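PDB 1QR4: protein (tenascin), which is an adhesion-related structural protein of the extracellular matrix, here a segment of two fibronectin type III domains that probably binds heparin. Local coordinates for residues A[8-20]-A[26-38]. Numbering follows the deposited sequence.
Sequences DNPKDLEVSDPTE and RWRRPVAKFDRYR
E14 and R26 pair by backbone bonds in both directions, E14 N to R26 O at 2.9 Å and R26 N to E14 O at 3.0 Å. Further along the same antiparallel hairpin, R28 N donates to K11 O at 2.8 Å. The return bond from K11 N is weak. Between these bonds, D12 has a positive phi of 37°, and the regular pairing is interrupted. There W27 CA makes a CA-H...O contact to D12 O.

Charged side chains occupy the outer face. The D12 and R28 side chains run alongside each other, and D12 OD2 meets R28 NH1 at 3.4 Å in a salt bridge. Their planes are 63° apart, far from a flat two-bond pairing. E14 and R26 repeat the theme more loosely, with a long bridge from OE2 to NH1.

Apolar groups pack between the two sheets. L13 and W27 come from the hairpin, P10 and P30 from the loops beside it, and Y37 from strand 36-42 of the facing sheet. L13 CD1 touches W27 CE3 at 4.0 Å. L13 CG is anti to its backbone N (chi1 179°), which brings the side-chain end nearer the indole. P10 CG meets the Y37 ring at its edge. P10 CG also touches P30 CG. W27 CZ2 lies over the centre of one Y37 face, and F34 CZ lies on the opposite face, offset toward the rim. P10 and W27 also touch L75 of the facing sheet.

Ahead of strand 11-16, D8 OD2 accepts V31 N at 2.8 Å, nearly straight, on its anti side.

This hairpin joins the first two strands of a fibronectin type III beta sandwich, 11-16 at the sheet edge and 22-28 in its middle. The backbone bonds, most clearly those donated by E14 and R28, and the apolar layer probably hold it, while the oblique surface ion pairs likely add little.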
loop_
_atom_site.group_PDB
_atom_site.type_symbol
_atom_site.label_atom_id
_atom_site.label_comp_id
_atom_site.label_asym_id
_atom_site.label_seq_id
_atom_site.Cartn_x
_atom_site.Cartn_y
_atom_site.Cartn_z
ATOM N N ASP A 8 -26.450 19.919 -8.552
ATOM C CA ASP A 8 -25.127 19.803 -9.234
ATOM C C ASP A 8 -24.265 18.844 -8.418
ATOM O O ASP A 8 -24.159 18.998 -7.202
ATOM C CB ASP A 8 -24.466 21.187 -9.293
ATOM C CG ASP A 8 -23.217 21.209 -10.151
ATOM O OD1 ASP A 8 -23.257 20.705 -11.293
ATOM O OD2 ASP A 8 -22.196 21.751 -9.689
ATOM N N ASN A 9 -23.670 17.842 -9.061
ATOM C CA ASN A 9 -22.827 16.888 -8.333
ATOM C C ASN A 9 -21.336 17.241 -8.378
ATOM O O ASN A 9 -20.906 18.052 -9.199
ATOM C CB ASN A 9 -23.042 15.465 -8.859
ATOM C CG ASN A 9 -22.460 15.252 -10.236
ATOM O OD1 ASN A 9 -22.239 16.196 -10.993
ATOM N ND2 ASN A 9 -22.212 13.999 -10.572
ATOM N N PRO A 10 -20.540 16.674 -7.455
ATOM C CA PRO A 10 -19.101 16.931 -7.406
ATOM C C PRO A 10 -18.486 16.335 -8.654
ATOM O O PRO A 10 -18.701 15.167 -8.943
ATOM C CB PRO A 10 -18.661 16.134 -6.181
ATOM C CG PRO A 10 -19.860 16.173 -5.305
ATOM C CD PRO A 10 -20.962 15.886 -6.286
ATOM N N LYS A 11 -17.732 17.125 -9.402
ATOM C CA LYS A 11 -17.118 16.600 -10.614
ATOM C C LYS A 11 -15.684 16.123 -10.410
ATOM O O LYS A 11 -15.067 16.370 -9.376
ATOM C CB LYS A 11 -17.171 17.641 -11.731
ATOM C CG LYS A 11 -18.564 18.189 -11.983
ATOM C CD LYS A 11 -18.635 19.056 -13.240
ATOM C CE LYS A 11 -18.850 18.217 -14.498
ATOM N NZ LYS A 11 -20.134 17.459 -14.451
ATOM N N ASP A 12 -15.179 15.420 -11.415
ATOM C CA ASP A 12 -13.831 14.871 -11.452
ATOM C C ASP A 12 -13.230 14.321 -10.174
ATOM O O ASP A 12 -12.212 14.808 -9.691
ATOM C CB ASP A 12 -12.873 15.851 -12.128
ATOM C CG ASP A 12 -13.254 16.119 -13.574
ATOM O OD1 ASP A 12 -12.975 15.255 -14.436
ATOM O OD2 ASP A 12 -13.862 17.179 -13.843
ATOM N N LEU A 13 -13.865 13.282 -9.649
ATOM C CA LEU A 13 -13.395 12.612 -8.453
ATOM C C LEU A 13 -12.292 11.636 -8.858
ATOM O O LEU A 13 -12.525 10.691 -9.613
ATOM C CB LEU A 13 -14.542 11.856 -7.791
ATOM C CG LEU A 13 -14.233 11.060 -6.511
ATOM C CD1 LEU A 13 -13.746 12.004 -5.407
ATOM C CD2 LEU A 13 -15.481 10.298 -6.040
ATOM N N GLU A 14 -11.074 11.911 -8.399
ATOM C CA GLU A 14 -9.922 11.062 -8.695
ATOM C C GLU A 14 -9.153 10.673 -7.426
ATOM O O GLU A 14 -9.133 11.424 -6.446
ATOM C CB GLU A 14 -8.983 11.752 -9.691
ATOM C CG GLU A 14 -8.388 13.071 -9.215
ATOM C CD GLU A 14 -7.266 13.579 -10.123
ATOM O OE1 GLU A 14 -6.422 12.755 -10.563
ATOM O OE2 GLU A 14 -7.225 14.803 -10.395
ATOM N N VAL A 15 -8.567 9.477 -7.440
ATOM C CA VAL A 15 -7.775 8.967 -6.321
ATOM C C VAL A 15 -6.288 8.959 -6.681
ATOM O O VAL A 15 -5.885 8.501 -7.753
ATOM C CB VAL A 15 -8.227 7.562 -5.922
ATOM C CG1 VAL A 15 -8.302 6.676 -7.141
ATOM C CG2 VAL A 15 -7.280 6.974 -4.918
ATOM N N SER A 16 -5.477 9.492 -5.779
ATOM C CA SER A 16 -4.031 9.576 -5.992
ATOM C C SER A 16 -3.239 9.012 -4.797
ATOM O O SER A 16 -3.816 8.688 -3.745
ATOM C CB SER A 16 -3.641 11.047 -6.229
ATOM O OG SER A 16 -2.279 11.188 -6.598
ATOM N N ASP A 17 -1.929 8.850 -4.997
ATOM C CA ASP A 17 -0.989 8.372 -3.969
ATOM C C ASP A 17 -1.409 7.124 -3.150
ATOM O O ASP A 17 -1.480 7.168 -1.917
ATOM C CB ASP A 17 -0.616 9.530 -3.005
ATOM C CG ASP A 17 -0.335 10.872 -3.725
ATOM O OD1 ASP A 17 0.102 10.887 -4.900
ATOM O OD2 ASP A 17 -0.545 11.930 -3.094
ATOM N N PRO A 18 -1.687 5.990 -3.826
ATOM C CA PRO A 18 -2.084 4.769 -3.112
ATOM C C PRO A 18 -1.063 4.322 -2.055
ATOM O O PRO A 18 0.144 4.256 -2.305
ATOM C CB PRO A 18 -2.187 3.732 -4.235
ATOM C CG PRO A 18 -2.611 4.543 -5.413
ATOM C CD PRO A 18 -1.733 5.778 -5.288
ATOM N N THR A 19 -1.577 4.035 -0.869
ATOM C CA THR A 19 -0.787 3.567 0.261
ATOM C C THR A 19 -1.385 2.211 0.653
ATOM O O THR A 19 -2.235 1.683 -0.061
ATOM C CB THR A 19 -0.852 4.618 1.405
ATOM O OG1 THR A 19 0.097 5.657 1.128
ATOM C CG2 THR A 19 -0.581 4.029 2.787
ATOM N N GLU A 20 -0.858 1.588 1.701
ATOM C CA GLU A 20 -1.361 0.301 2.173
ATOM C C GLU A 20 -2.632 0.490 2.971
ATOM O O GLU A 20 -3.485 -0.402 3.045
ATOM C CB GLU A 20 -0.339 -0.353 3.111
ATOM C CG GLU A 20 0.731 -1.176 2.432
ATOM C CD GLU A 20 1.808 -1.634 3.394
ATOM O OE1 GLU A 20 1.472 -1.989 4.548
ATOM O OE2 GLU A 20 2.988 -1.635 2.991
ATOM N N ARG A 26 -9.437 13.660 -4.452
ATOM C CA ARG A 26 -9.495 15.024 -4.955
ATOM C C ARG A 26 -10.649 15.160 -5.947
ATOM O O ARG A 26 -10.918 14.249 -6.722
ATOM C CB ARG A 26 -8.168 15.404 -5.593
ATOM C CG ARG A 26 -8.017 16.868 -5.837
ATOM C CD ARG A 26 -6.573 17.211 -6.096
ATOM N NE ARG A 26 -6.454 18.577 -6.581
ATOM C CZ ARG A 26 -6.140 18.896 -7.829
ATOM N NH1 ARG A 26 -5.900 17.936 -8.723
ATOM N NH2 ARG A 26 -6.095 20.173 -8.188
ATOM N N TRP A 27 -11.329 16.305 -5.902
ATOM C CA TRP A 27 -12.476 16.564 -6.765
ATOM C C TRP A 27 -12.768 18.042 -6.932
ATOM O O TRP A 27 -12.168 18.893 -6.272
ATOM C CB TRP A 27 -13.719 15.937 -6.160
ATOM C CG TRP A 27 -14.074 16.565 -4.871
ATOM C CD1 TRP A 27 -14.868 17.651 -4.683
ATOM C CD2 TRP A 27 -13.621 16.171 -3.577
ATOM N NE1 TRP A 27 -14.939 17.966 -3.351
ATOM C CE2 TRP A 27 -14.178 17.074 -2.647
ATOM C CE3 TRP A 27 -12.789 15.142 -3.111
ATOM C CZ2 TRP A 27 -13.934 16.989 -1.280
ATOM C CZ3 TRP A 27 -12.541 15.056 -1.746
ATOM C CH2 TRP A 27 -13.113 15.978 -0.846
ATOM N N ARG A 28 -13.745 18.326 -7.790
ATOM C CA ARG A 28 -14.161 19.691 -8.028
ATOM C C ARG A 28 -15.378 20.013 -7.199
ATOM O O ARG A 28 -16.257 19.173 -7.017
ATOM C CB ARG A 28 -14.472 19.940 -9.490
ATOM C CG ARG A 28 -13.335 20.560 -10.234
ATOM C CD ARG A 28 -13.860 21.379 -11.373
ATOM N NE ARG A 28 -12.786 21.862 -12.233
ATOM C CZ ARG A 28 -11.895 21.079 -12.845
ATOM N NH1 ARG A 28 -11.929 19.752 -12.692
ATOM N NH2 ARG A 28 -10.974 21.630 -13.632
ATOM N N ARG A 29 -15.413 21.235 -6.689
ATOM C CA ARG A 29 -16.513 21.698 -5.865
ATOM C C ARG A 29 -17.722 21.991 -6.749
ATOM O O ARG A 29 -17.564 22.329 -7.922
ATOM C CB ARG A 29 -16.082 22.973 -5.156
ATOM C CG ARG A 29 -17.142 23.681 -4.332
ATOM C CD ARG A 29 -16.594 25.041 -3.898
ATOM N NE ARG A 29 -17.540 25.796 -3.089
ATOM C CZ ARG A 29 -17.294 26.241 -1.861
ATOM N NH1 ARG A 29 -16.117 26.014 -1.283
ATOM N NH2 ARG A 29 -18.244 26.888 -1.196
ATOM N N PRO A 30 -18.939 21.766 -6.219
ATOM C CA PRO A 30 -20.220 22.000 -6.893
ATOM C C PRO A 30 -20.456 23.500 -7.111
ATOM O O PRO A 30 -20.003 24.333 -6.329
ATOM C CB PRO A 30 -21.226 21.455 -5.889
ATOM C CG PRO A 30 -20.473 20.356 -5.222
ATOM C CD PRO A 30 -19.147 20.999 -4.978
ATOM N N VAL A 31 -21.140 23.839 -8.195
ATOM C CA VAL A 31 -21.434 25.230 -8.503
ATOM C C VAL A 31 -22.592 25.691 -7.626
ATOM O O VAL A 31 -22.669 26.856 -7.242
ATOM C CB VAL A 31 -21.803 25.397 -9.988
ATOM C CG1 VAL A 31 -22.118 26.845 -10.288
ATOM C CG2 VAL A 31 -20.659 24.912 -10.878
ATOM N N ALA A 32 -23.456 24.748 -7.262
ATOM C CA ALA A 32 -24.620 25.041 -6.435
ATOM C C ALA A 32 -24.295 25.275 -4.973
ATOM O O ALA A 32 -23.292 24.795 -4.452
ATOM C CB ALA A 32 -25.653 23.929 -6.566
ATOM N N LYS A 33 -25.158 26.027 -4.311
ATOM C CA LYS A 33 -24.980 26.304 -2.900
ATOM C C LYS A 33 -25.252 24.998 -2.160
ATOM O O LYS A 33 -26.185 24.278 -2.519
ATOM C CB LYS A 33 -25.957 27.410 -2.473
ATOM C CG LYS A 33 -27.436 27.171 -2.811
ATOM C CD LYS A 33 -28.174 26.500 -1.657
ATOM C CE LYS A 33 -29.633 26.215 -1.981
ATOM N NZ LYS A 33 -30.288 25.468 -0.869
ATOM N N PHE A 34 -24.389 24.626 -1.217
ATOM C CA PHE A 34 -24.634 23.395 -0.469
ATOM C C PHE A 34 -24.163 23.383 0.968
ATOM O O PHE A 34 -23.496 24.306 1.419
ATOM C CB PHE A 34 -24.173 22.143 -1.228
ATOM C CG PHE A 34 -22.702 21.884 -1.168
ATOM C CD1 PHE A 34 -21.835 22.512 -2.052
ATOM C CD2 PHE A 34 -22.186 20.966 -0.257
ATOM C CE1 PHE A 34 -20.476 22.227 -2.030
ATOM C CE2 PHE A 34 -20.828 20.677 -0.230
ATOM C CZ PHE A 34 -19.974 21.310 -1.119
ATOM N N ASP A 35 -24.545 22.331 1.683
ATOM C CA ASP A 35 -24.240 22.161 3.102
ATOM C C ASP A 35 -22.889 21.558 3.452
ATOM O O ASP A 35 -22.105 22.130 4.212
ATOM C CB ASP A 35 -25.319 21.283 3.739
ATOM C CG ASP A 35 -26.222 22.042 4.678
ATOM O OD1 ASP A 35 -26.272 23.297 4.605
ATOM O OD2 ASP A 35 -26.888 21.363 5.491
ATOM N N ARG A 36 -22.698 20.333 2.984
ATOM C CA ARG A 36 -21.487 19.583 3.224
ATOM C C ARG A 36 -21.433 18.439 2.230
ATOM O O ARG A 36 -22.252 18.357 1.327
ATOM C CB ARG A 36 -21.479 19.057 4.655
ATOM C CG ARG A 36 -22.748 18.346 5.065
ATOM C CD ARG A 36 -22.754 18.128 6.570
ATOM N NE ARG A 36 -24.071 17.749 7.079
ATOM C CZ ARG A 36 -24.865 18.548 7.791
ATOM N NH1 ARG A 36 -24.483 19.789 8.091
ATOM N NH2 ARG A 36 -26.054 18.109 8.191
ATOM N N TYR A 37 -20.410 17.607 2.358
ATOM C CA TYR A 37 -20.235 16.464 1.483
ATOM C C TYR A 37 -20.372 15.208 2.319
ATOM O O TYR A 37 -20.145 15.232 3.519
ATOM C CB TYR A 37 -18.825 16.451 0.897
ATOM C CG TYR A 37 -18.477 17.556 -0.070
ATOM C CD1 TYR A 37 -18.727 17.418 -1.430
ATOM C CD2 TYR A 37 -17.771 18.677 0.354
ATOM C CE1 TYR A 37 -18.268 18.369 -2.348
ATOM C CE2 TYR A 37 -17.308 19.624 -0.555
ATOM C CZ TYR A 37 -17.558 19.461 -1.903
ATOM O OH TYR A 37 -17.080 20.385 -2.806
ATOM N N ARG A 38 -20.753 14.111 1.684
ATOM C CA ARG A 38 -20.856 12.845 2.374
ATOM C C ARG A 38 -20.071 11.884 1.510
ATOM O O ARG A 38 -20.293 11.790 0.308
ATOM C CB ARG A 38 -22.298 12.392 2.502
ATOM C CG ARG A 38 -22.441 11.063 3.205
ATOM C CD ARG A 38 -23.852 10.564 3.096
ATOM N NE ARG A 38 -23.887 9.125 2.864
ATOM C CZ ARG A 38 -24.871 8.321 3.259
ATOM N NH1 ARG A 38 -25.920 8.810 3.916
ATOM N NH2 ARG A 38 -24.794 7.018 3.011
#